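PDB 1Y7R: hypothetical protein SA2161 from Staphylococcus aureus, which is of unknown function but probably transfers an acetyl group from acetyl-coenzyme A, as a member of the GNAT acetyltransferase family. Local coordinates for residues K73-G77 with Q78-S82; L83-E86 with H87-K90; D111-Y114 with V115-G118. The protein carries 4 engineered substitutions. One frame throughout, in Å; residues are numbered along the deposited sequence.

In the fold
The three contacts come in series along the chain and gather round helix 80-95, which follows strand 63-71 and precedes strand 101-107 in a beta-alpha-beta unit of the mixed sheet. Contact 1 forms the loop and first turn of that helix, and contact 2 its next two turns, with their centres about 14 Å apart. Contact 3, formed by helix 110-115 and the turn after it, lies about 14 Å from contact 1 and 12 Å from contact 2, centre to centre. It touches both: Leu113 packs on Ser82, and Phe117 on Met85, Glu86 and Met89. The probable cofactor loop is thus joined through one helix to the core, and flanked by the 111-118 segment.

Contact 1 (K73-G77 with Q78-S82); sequences KSYQG and QAYGS. Engineered in segment 78-82: Ala79 (natural residue Asp). With PO4 (phosphate ion), chain C; PO4 (phosphate ion), chain D.
Tyr75 and Tyr80 both carry CG beside the backbone N, with chi1 of -77° and -70°, and this turns the two rings out on the same flank of the loop. They meet obliquely at their edges: CE2 of Tyr80 comes close to the plane of the Tyr75 ring, 3.9 Å from Tyr75 CD2. The neighbouring edge atom, Tyr80 CD2, lies 3.6 Å from Tyr75 O. Gln78 approaches the same carbonyl, because a chi1 of 59° sets CG between its own N and carbonyl carbon and brings Gln78 CG to 3.3 Å from Tyr75 O.

Tyr75 O is also bound by a water, which donates to it at 2.6 Å. That water gives its second proton to O2 of the chain D phosphate and accepts the N-H groups of Gln78 and Tyr80, so four bonds fix it inside the turn. The segment probably corresponds to the pyrophosphate-binding loop of GNAT enzymes, between strand 63-71 and helix 80-95, and the two phosphate ions, though probably from the crystallisation liquor, are consistent with the place where coenzyme A phosphates bind in relatives.

Gly77 N donates to O4 of the chain D phosphate at 3.0 Å, and Gly81 N to O2 of the same ion at 3.2 Å. The chain C phosphate is held from the helix start: Ser82 N donates to its O3 at 3.1 Å, Ser82 OG to its O2 at 2.8 Å, while the engineered Ala79 adds a weak N-H bond to O4. Backbone amides at a helix N-terminus would favour such anions. At the end of its ring, Tyr75 OH is hydrogen-bonded to Asp46, and the side chains of Tyr75 and Tyr80 both touch Ile51 of strand 49-58.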
ATOM      1  N   LYS A  73      18.237  15.101  -3.357  1.00  6.22           N
ATOM      2  CA  LYS A  73      18.570  15.413  -4.745  1.00  8.51           C
ATOM      3  C   LYS A  73      20.100  15.416  -4.940  1.00  8.39           C
ATOM      4  O   LYS A  73      20.601  14.828  -5.901  1.00  9.39           O
ATOM      5  CB  LYS A  73      17.973  16.754  -5.118  1.00  9.83           C
ATOM      6  CG  LYS A  73      17.082  16.750  -6.362  1.00 15.21           C
ATOM      7  CD  LYS A  73      16.092  15.587  -6.460  1.00 19.04           C
ATOM      8  CE  LYS A  73      15.493  15.507  -7.896  1.00 20.13           C
ATOM      9  NZ  LYS A  73      14.835  14.181  -8.236  1.00 24.19           N
ATOM     10  N   SER A  74      20.833  15.995  -3.993  1.00  9.06           N
ATOM     11  CA  SER A  74      22.286  16.120  -4.112  1.00  9.06           C
ATOM     12  C   SER A  74      23.016  14.769  -4.001  1.00  8.73           C
ATOM     13  O   SER A  74      24.180  14.669  -4.404  1.00  8.59           O
ATOM     14  CB  SER A  74      22.850  17.118  -3.091  1.00 10.23           C
ATOM     15  OG  SER A  74      22.550  16.695  -1.772  1.00 10.68           O
ATOM     16  N   TYR A  75      22.332  13.744  -3.476  1.00  6.80           N
ATOM     17  CA  TYR A  75      22.875  12.381  -3.370  1.00  7.31           C
ATOM     18  C   TYR A  75      22.301  11.393  -4.391  1.00  7.73           C
ATOM     19  O   TYR A  75      22.655  10.191  -4.368  1.00  6.81           O
ATOM     20  CB  TYR A  75      22.602  11.842  -1.965  1.00  7.76           C
ATOM     21  CG  TYR A  75      23.544  12.397  -0.911  1.00  7.75           C
ATOM     22  CD1 TYR A  75      23.379  13.687  -0.403  1.00  8.80           C
ATOM     23  CD2 TYR A  75      24.598  11.620  -0.421  1.00 10.33           C
ATOM     24  CE1 TYR A  75      24.238  14.196   0.550  1.00  8.67           C
ATOM     25  CE2 TYR A  75      25.468  12.113   0.539  1.00 10.19           C
ATOM     26  CZ  TYR A  75      25.288  13.414   1.019  1.00 10.13           C
ATOM     27  OH  TYR A  75      26.143  13.912   1.991  1.00 12.10           O
ATOM     28  N   GLN A  76      21.428  11.867  -5.290  1.00  7.35           N
ATOM     29  CA  GLN A  76      20.781  10.965  -6.236  1.00  7.61           C
ATOM     30  C   GLN A  76      21.760  10.583  -7.353  1.00  8.65           C
ATOM     31  O   GLN A  76      22.787  11.250  -7.556  1.00  8.92           O
ATOM     32  CB  GLN A  76      19.501  11.592  -6.817  1.00  8.60           C
ATOM     33  CG  GLN A  76      18.301  11.524  -5.848  1.00  7.90           C
ATOM     34  CD  GLN A  76      17.038  12.192  -6.397  1.00  9.65           C
ATOM     35  OE1 GLN A  76      16.068  12.461  -5.653  1.00 12.72           O
ATOM     36  NE2 GLN A  76      17.025  12.442  -7.676  1.00  7.81           N
ATOM     37  N   GLY A  77      21.458   9.489  -8.047  1.00  8.53           N
ATOM     38  CA  GLY A  77      22.234   9.102  -9.236  1.00  9.21           C
ATOM     39  C   GLY A  77      23.530   8.385  -8.922  1.00  8.88           C
ATOM     40  O   GLY A  77      24.437   8.315  -9.765  1.00  8.87           O
ATOM     41  N   GLN A  78      23.639   7.801  -7.730  1.00  8.51           N
ATOM     42  CA  GLN A  78      24.885   7.093  -7.384  1.00  9.69           C
ATOM     43  C   GLN A  78      24.776   5.870  -6.468  1.00  9.04           C
ATOM     44  O   GLN A  78      25.756   5.526  -5.787  1.00  9.75           O
ATOM     45  CB  GLN A  78      25.888   8.047  -6.783  1.00 10.34           C
ATOM     46  CG  GLN A  78      25.425   8.744  -5.530  1.00 12.08           C
ATOM     47  CD  GLN A  78      26.260   9.966  -5.315  1.00 15.57           C
ATOM     48  OE1 GLN A  78      27.458   9.848  -5.111  1.00 17.37           O
ATOM     49  NE2 GLN A  78      25.665  11.151  -5.449  1.00 15.89           N
ATOM     50  N   ALA A  79      23.606   5.226  -6.464  1.00  7.89           N
ATOM     51  CA  ALA A  79      23.377   3.938  -5.776  1.00  7.08           C
ATOM     52  C   ALA A  79      22.668   3.985  -4.449  1.00  6.67           C
ATOM     53  O   ALA A  79      22.378   2.925  -3.891  1.00  4.08           O
ATOM     54  CB  ALA A  79      24.636   3.162  -5.600  1.00 11.44           C
ATOM     55  N   TYR A  80      22.371   5.180  -3.921  1.00  5.84           N
ATOM     56  CA  TYR A  80      21.717   5.181  -2.607  1.00  5.09           C
ATOM     57  C   TYR A  80      20.267   4.675  -2.638  1.00  5.94           C
ATOM     58  O   TYR A  80      19.834   4.002  -1.697  1.00  5.32           O
ATOM     59  CB  TYR A  80      21.852   6.535  -1.913  1.00  6.62           C
ATOM     60  CG  TYR A  80      23.290   6.761  -1.499  1.00  4.62           C
ATOM     61  CD1 TYR A  80      23.922   5.890  -0.604  1.00  6.31           C
ATOM     62  CD2 TYR A  80      24.028   7.778  -2.064  1.00  7.44           C
ATOM     63  CE1 TYR A  80      25.256   6.076  -0.237  1.00  8.36           C
ATOM     64  CE2 TYR A  80      25.366   7.978  -1.708  1.00  7.38           C
ATOM     65  CZ  TYR A  80      25.960   7.124  -0.790  1.00  6.88           C
ATOM     66  OH  TYR A  80      27.287   7.303  -0.444  1.00  8.15           O
ATOM     67  N   GLY A  81      19.543   4.973  -3.722  1.00  6.00           N
ATOM     68  CA  GLY A  81      18.187   4.400  -3.907  1.00  5.92           C
ATOM     69  C   GLY A  81      18.306   2.874  -3.934  1.00  4.74           C
ATOM     70  O   GLY A  81      17.484   2.148  -3.340  1.00  5.55           O
ATOM     71  N   SER A  82      19.338   2.366  -4.607  1.00  5.78           N
ATOM     72  CA  SER A  82      19.530   0.926  -4.707  1.00  5.73           C
ATOM     73  C   SER A  82      19.859   0.354  -3.343  1.00  5.55           C
ATOM     74  O   SER A  82      19.359  -0.703  -2.990  1.00  5.75           O
ATOM     75  CB  SER A  82      20.650   0.564  -5.691  1.00  5.55           C
ATOM     76  OG  SER A  82      20.132   0.459  -7.018  1.00  9.36           O
TER
HETATM   77  P   PO4 C 503      20.589   4.027  -8.240  0.50  2.06           P
HETATM   78  O1  PO4 C 503      19.190   4.379  -8.724  0.50  2.00           O
HETATM   79  O2  PO4 C 503      20.959   2.607  -8.587  0.50  2.00           O
HETATM   80  O3  PO4 C 503      20.550   4.205  -6.734  0.50  2.00           O
HETATM   81  O4  PO4 C 503      21.654   4.976  -8.746  0.50  3.35           O
HETATM   82  P   PO4 D 504      18.481   7.148  -6.812  0.50  9.47           P
HETATM   83  O1  PO4 D 504      17.886   6.121  -7.750  0.50  8.75           O
HETATM   84  O2  PO4 D 504      19.838   6.697  -6.343  0.50  7.81           O
HETATM   85  O3  PO4 D 504      17.577   7.229  -5.593  0.50  5.48           O
HETATM   86  O4  PO4 D 504      18.659   8.479  -7.501  0.50  6.26           O
HETATM   87  O   HOH W   1      22.095   7.788  -5.322  1.00  7.03           O

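Contact 2 (L83-E86 with H87-K90); sequences LIME and HIMK
Met89 N donates to Met85 O at 2.8 Å and Ile88 N to Ile84 O at 2.9 Å, two of the four consecutive i to i+4 bonds that tie 83-86 to 87-90. Lys90 N to Glu86 O and His87 N to Leu83 O complete the series. Leu83 O has a second neighbour in the imidazole of His87: chi1 of -73° puts CG beside the backbone N, so the ring leans back along the preceding turn, and its CD2 edge meets Leu83 O at 3.1 Å, near the ring plane. The ring's ND1 is hydrogen-bonded to the hydroxyl of Tyr6; edge contact and ND1 bond together should restrict the rotation of the imidazole. Leu83 runs alongside, its CD1 methyl 3.9 Å from His87 NE2.

Next round the helix, Ile84 and Ile88 point the same way, and Ile84 CG2 touches Ile88 CD1 at 3.9 Å. The selenomethionines Met85 and Met89 likewise lie side by side. Both chains are bent at chi2 and chi3, which curls their ends toward each other until the two CE methyls meet at 3.7 Å, and the SE of Met85 stands 4.3 Å from Ile88 CD1. Glu86 and Lys90 occupy the exposed flank, their charged groups too far apart to touch.

Met85 packs on Phe117 and on helix 110-115, while Met89 lies against both Phe117 and Ile66 of strand 63-71. Ile84 and Ile88 face the sheet, both on strand 63-71 and Ile84 also on strand 40-46. This sheet-facing isoleucine pair is what is expected of the connecting helix in a beta-alpha-beta crossover, here between the parallel strands 63-71 and 101-107 of the GNAT fold.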
ATOM      1  N   LEU A  83      20.674   1.067  -2.565  1.00  5.51           N
ATOM      2  CA  LEU A  83      20.997   0.618  -1.203  1.00  5.12           C
ATOM      3  C   LEU A  83      19.736   0.474  -0.314  1.00  4.45           C
ATOM      4  O   LEU A  83      19.521  -0.562   0.347  1.00  5.61           O
ATOM      5  CB  LEU A  83      22.046   1.564  -0.586  1.00  4.35           C
ATOM      6  CG  LEU A  83      22.585   1.069   0.781  1.00  7.54           C
ATOM      7  CD1 LEU A  83      23.203  -0.328   0.731  1.00  9.70           C
ATOM      8  CD2 LEU A  83      23.613   2.037   1.243  1.00  6.48           C
ATOM      9  N   ILE A  84      18.889   1.498  -0.354  1.00  3.98           N
ATOM     10  CA  ILE A  84      17.578   1.467   0.314  1.00  4.15           C
ATOM     11  C   ILE A  84      16.761   0.235  -0.127  1.00  3.99           C
ATOM     12  O   ILE A  84      16.274  -0.550   0.699  1.00  4.67           O
ATOM     13  CB  ILE A  84      16.843   2.787   0.055  1.00  3.73           C
ATOM     14  CG1 ILE A  84      17.516   3.893   0.883  1.00  5.05           C
ATOM     15  CG2 ILE A  84      15.346   2.670   0.408  1.00  5.34           C
ATOM     16  CD1 ILE A  84      17.231   5.317   0.408  1.00 10.00           C
HETATM   17  N   MSE A  85      16.664   0.044  -1.431  1.00  4.85           N
HETATM   18  CA  MSE A  85      15.865  -1.062  -1.968  1.00  5.50           C
HETATM   19  C   MSE A  85      16.448  -2.411  -1.568  1.00  5.98           C
HETATM   20  O   MSE A  85      15.688  -3.318  -1.285  1.00  6.37           O
HETATM   21  CB  MSE A  85      15.739  -0.957  -3.492  1.00  6.93           C
HETATM   22  CG  MSE A  85      14.779   0.095  -3.997  1.00  6.56           C
HETATM   23 SE   MSE A  85      12.916  -0.221  -3.336  1.00 17.61          SE
HETATM   24  CE  MSE A  85      12.534  -1.861  -4.341  1.00 10.83           C
ATOM     25  N   GLU A  86      17.782  -2.557  -1.533  1.00  5.85           N
ATOM     26  CA  GLU A  86      18.380  -3.812  -1.104  1.00  7.00           C
ATOM     27  C   GLU A  86      17.932  -4.151   0.319  1.00  6.60           C
ATOM     28  O   GLU A  86      17.581  -5.293   0.624  1.00  7.67           O
ATOM     29  CB  GLU A  86      19.921  -3.747  -1.183  1.00  7.56           C
ATOM     30  CG  GLU A  86      20.463  -3.772  -2.616  1.00 11.23           C
ATOM     31  CD  GLU A  86      20.406  -5.191  -3.249  1.00 12.39           C
ATOM     32  OE1 GLU A  86      19.663  -6.059  -2.733  1.00 14.23           O
ATOM     33  OE2 GLU A  86      21.126  -5.438  -4.246  1.00 14.22           O
ATOM     34  N   HIS A  87      17.922  -3.160   1.200  1.00  5.50           N
ATOM     35  CA  HIS A  87      17.480  -3.424   2.590  1.00  5.80           C
ATOM     36  C   HIS A  87      15.974  -3.701   2.688  1.00  5.97           C
ATOM     37  O   HIS A  87      15.541  -4.636   3.398  1.00  6.48           O
ATOM     38  CB  HIS A  87      17.956  -2.295   3.492  1.00  6.00           C
ATOM     39  CG  HIS A  87      19.430  -2.350   3.753  1.00  8.58           C
ATOM     40  ND1 HIS A  87      19.967  -3.060   4.808  1.00  9.58           N
ATOM     41  CD2 HIS A  87      20.482  -1.872   3.045  1.00  8.78           C
ATOM     42  CE1 HIS A  87      21.286  -2.962   4.774  1.00 10.35           C
ATOM     43  NE2 HIS A  87      21.627  -2.250   3.712  1.00  9.52           N
ATOM     44  N   ILE A  88      15.185  -2.975   1.898  1.00  5.25           N
ATOM     45  CA  ILE A  88      13.746  -3.254   1.825  1.00  5.89           C
ATOM     46  C   ILE A  88      13.473  -4.666   1.295  1.00  5.51           C
ATOM     47  O   ILE A  88      12.642  -5.404   1.853  1.00  6.89           O
ATOM     48  CB  ILE A  88      13.029  -2.176   0.976  1.00  5.76           C
ATOM     49  CG1 ILE A  88      12.979  -0.872   1.757  1.00  5.84           C
ATOM     50  CG2 ILE A  88      11.631  -2.617   0.564  1.00  5.57           C
ATOM     51  CD1 ILE A  88      12.396   0.244   0.950  1.00 11.49           C
HETATM   52  N   MSE A  89      14.194  -5.059   0.246  1.00  6.19           N
HETATM   53  CA  MSE A  89      13.962  -6.384  -0.368  1.00  7.06           C
HETATM   54  C   MSE A  89      14.397  -7.514   0.557  1.00  7.37           C
HETATM   55  O   MSE A  89      13.786  -8.600   0.548  1.00  7.80           O
HETATM   56  CB  MSE A  89      14.638  -6.499  -1.739  1.00  7.13           C
HETATM   57  CG  MSE A  89      14.019  -5.618  -2.823  1.00 11.93           C
HETATM   58 SE   MSE A  89      12.033  -5.734  -2.949  1.00 23.54          SE
HETATM   59  CE  MSE A  89      11.551  -4.403  -1.768  1.00 24.84           C
ATOM     60  N   LYS A  90      15.447  -7.268   1.340  1.00  7.15           N
ATOM     61  CA  LYS A  90      15.813  -8.152   2.453  1.00  8.50           C
ATOM     62  C   LYS A  90      14.720  -8.351   3.525  1.00  7.64           C
ATOM     63  O   LYS A  90      14.439  -9.494   3.935  1.00  7.79           O
ATOM     64  CB  LYS A  90      17.144  -7.692   3.054  1.00  9.05           C
ATOM     65  CG  LYS A  90      17.632  -8.581   4.177  1.00 11.75           C
ATOM     66  CD  LYS A  90      19.078  -8.255   4.530  1.00 18.71           C
ATOM     67  CE  LYS A  90      19.979  -9.347   3.985  1.00 20.96           C
ATOM     68  NZ  LYS A  90      19.407  -9.945   2.734  1.00 24.52           N
TER

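Contact 3 (D111-Y114 with V115-G118); sequences DKLY and VKFG. Engineered in segment 115-118: Val115 (natural residue Ala).
The Leu113 chain runs at a slant to the Phe117 ring, with its CD1 methyl 3.9 Å from Phe117 CE1. The ring presents its edge to the backbone as well: Leu113 O lies near its plane, 3.4 Å from Phe117 CD1. Lys116 closes over the same carbonyl with the aliphatic root of its chain, Lys116 CB being 3.2 Å from Leu113 O.

Backbone bonds set these side chains in place. Val115 N to Asp111 O still spans four residues, although the place of Asp111 O is less sure. Phe117 N donates to Tyr114 O at 3.0 Å, coming from above the carbonyl plane, 56° out of it, and Lys116 N makes a weak bond to Leu113 O; both span three residues. The type I turn from Val115 to Gly118 is closed by Gly118 N on Val115 O at 3.1 Å, and Gly118 then takes a positive phi of 100°. CG of Leu113, anti to the backbone N at a chi1 of 168°, sits over one face of the Tyr114 ring, 4.2 Å above it and offset toward the rim.

Beyond this shell, Phe117 packs on Glu86 of helix 80-95, Leu113 on Ser82, and Tyr114 on Leu104 and Ala106 of strand 101-107. The Leu113 side chain is also about 4 Å from a bound phosphate ion, probably from the crystallisation liquor, which places it beside the probable cofactor site. Asp111, Tyr114 and the engineered Val115 touch Met129 of the second subunit.

Leu113 O thus takes the weak N-H of Lys116 with Lys116 CB and Phe117 CD1 beside it, and the change from a four-residue to three-residue spans implies a helix running out into the turn, held by backbone polarity and apolar packing.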
ATOM      1  N   ASP A 111      11.056   4.631 -12.195  1.00 15.15           N
ATOM      2  CA  ASP A 111      10.776   3.243 -12.594  1.00 15.20           C
ATOM      3  C   ASP A 111      12.059   2.467 -12.941  1.00 14.51           C
ATOM      4  O   ASP A 111      12.137   1.246 -12.743  1.00 14.11           O
ATOM      5  CB  ASP A 111       9.717   3.138 -13.715  1.00 15.96           C
ATOM      6  CG  ASP A 111      10.002   4.036 -14.933  1.00 19.16           C
ATOM      7  OD1 ASP A 111      10.842   4.957 -14.885  1.00 21.02           O
ATOM      8  OD2 ASP A 111       9.322   3.826 -15.959  1.00 22.90           O
ATOM      9  N   LYS A 112      13.080   3.180 -13.414  1.00 13.45           N
ATOM     10  CA  LYS A 112      14.365   2.538 -13.725  1.00 13.42           C
ATOM     11  C   LYS A 112      15.045   1.895 -12.523  1.00 12.34           C
ATOM     12  O   LYS A 112      15.747   0.872 -12.672  1.00 13.20           O
ATOM     13  CB  LYS A 112      15.335   3.535 -14.348  1.00 13.56           C
ATOM     14  CG  LYS A 112      14.870   4.118 -15.666  1.00 17.73           C
ATOM     15  CD  LYS A 112      15.988   4.960 -16.272  1.00 19.80           C
ATOM     16  CE  LYS A 112      15.499   5.736 -17.493  1.00 24.11           C
ATOM     17  NZ  LYS A 112      14.862   4.874 -18.548  1.00 24.54           N
ATOM     18  N   LEU A 113      14.882   2.512 -11.354  1.00  9.95           N
ATOM     19  CA  LEU A 113      15.390   1.946 -10.103  1.00  8.34           C
ATOM     20  C   LEU A 113      14.645   0.644  -9.744  1.00  7.94           C
ATOM     21  O   LEU A 113      15.261  -0.401  -9.459  1.00  7.62           O
ATOM     22  CB  LEU A 113      15.234   2.958  -8.966  1.00  8.12           C
ATOM     23  CG  LEU A 113      15.470   2.358  -7.569  1.00  7.31           C
ATOM     24  CD1 LEU A 113      16.921   1.881  -7.465  1.00  8.75           C
ATOM     25  CD2 LEU A 113      15.155   3.291  -6.463  1.00  8.38           C
ATOM     26  N   TYR A 114      13.318   0.687  -9.784  1.00  7.40           N
ATOM     27  CA  TYR A 114      12.561  -0.480  -9.271  1.00  6.82           C
ATOM     28  C   TYR A 114      12.683  -1.663 -10.199  1.00  6.62           C
ATOM     29  O   TYR A 114      12.640  -2.794  -9.756  1.00  6.81           O
ATOM     30  CB  TYR A 114      11.096  -0.123  -9.016  1.00  7.71           C
ATOM     31  CG  TYR A 114      11.013   1.106  -8.148  1.00  8.93           C
ATOM     32  CD1 TYR A 114      11.503   1.083  -6.834  1.00 10.08           C
ATOM     33  CD2 TYR A 114      10.458   2.290  -8.627  1.00  9.36           C
ATOM     34  CE1 TYR A 114      11.462   2.227  -6.035  1.00 11.14           C
ATOM     35  CE2 TYR A 114      10.411   3.428  -7.847  1.00 12.01           C
ATOM     36  CZ  TYR A 114      10.906   3.402  -6.555  1.00 12.77           C
ATOM     37  OH  TYR A 114      10.816   4.555  -5.765  1.00 14.55           O
ATOM     38  N   VAL A 115      12.893  -1.399 -11.486  1.00  7.95           N
ATOM     39  CA  VAL A 115      13.096  -2.473 -12.469  1.00  8.89           C
ATOM     40  C   VAL A 115      14.299  -3.361 -12.083  1.00  8.99           C
ATOM     41  O   VAL A 115      14.298  -4.577 -12.328  1.00  9.67           O
ATOM     42  CB  VAL A 115      13.264  -1.885 -13.917  1.00  9.92           C
ATOM     43  CG1 VAL A 115      13.560  -2.997 -14.905  1.00 12.40           C
ATOM     44  CG2 VAL A 115      11.999  -1.173 -14.329  1.00  8.97           C
ATOM     45  N   LYS A 116      15.331  -2.747 -11.499  1.00  8.99           N
ATOM     46  CA  LYS A 116      16.521  -3.471 -11.015  1.00  9.41           C
ATOM     47  C   LYS A 116      16.213  -4.567  -9.992  1.00  9.96           C
ATOM     48  O   LYS A 116      16.999  -5.498  -9.819  1.00  9.97           O
ATOM     49  CB  LYS A 116      17.511  -2.495 -10.353  1.00  9.31           C
ATOM     50  CG  LYS A 116      18.087  -1.474 -11.289  1.00 10.34           C
ATOM     51  CD  LYS A 116      19.062  -0.531 -10.523  1.00 10.26           C
ATOM     52  CE  LYS A 116      19.554   0.575 -11.442  1.00 13.87           C
ATOM     53  NZ  LYS A 116      20.095  -0.076 -12.688  1.00 16.83           N
ATOM     54  N   PHE A 117      15.075  -4.428  -9.310  1.00  8.76           N
ATOM     55  CA  PHE A 117      14.670  -5.314  -8.212  1.00  8.93           C
ATOM     56  C   PHE A 117      13.532  -6.240  -8.607  1.00  9.46           C
ATOM     57  O   PHE A 117      12.999  -6.957  -7.772  1.00 10.89           O
ATOM     58  CB  PHE A 117      14.351  -4.466  -6.981  1.00  8.50           C
ATOM     59  CG  PHE A 117      15.573  -3.793  -6.455  1.00  8.90           C
ATOM     60  CD1 PHE A 117      15.938  -2.522  -6.919  1.00  8.91           C
ATOM     61  CD2 PHE A 117      16.431  -4.481  -5.625  1.00  9.99           C
ATOM     62  CE1 PHE A 117      17.125  -1.938  -6.514  1.00  9.16           C
ATOM     63  CE2 PHE A 117      17.627  -3.897  -5.185  1.00  7.87           C
ATOM     64  CZ  PHE A 117      17.966  -2.623  -5.636  1.00  9.23           C
ATOM     65  N   GLY A 118      13.195  -6.226  -9.900  1.00  9.26           N
ATOM     66  CA  GLY A 118      12.267  -7.202 -10.468  1.00  7.78           C
ATOM     67  C   GLY A 118      10.854  -6.683 -10.632  1.00  7.94           C
ATOM     68  O   GLY A 118       9.989  -7.412 -11.118  1.00  7.82           O
TER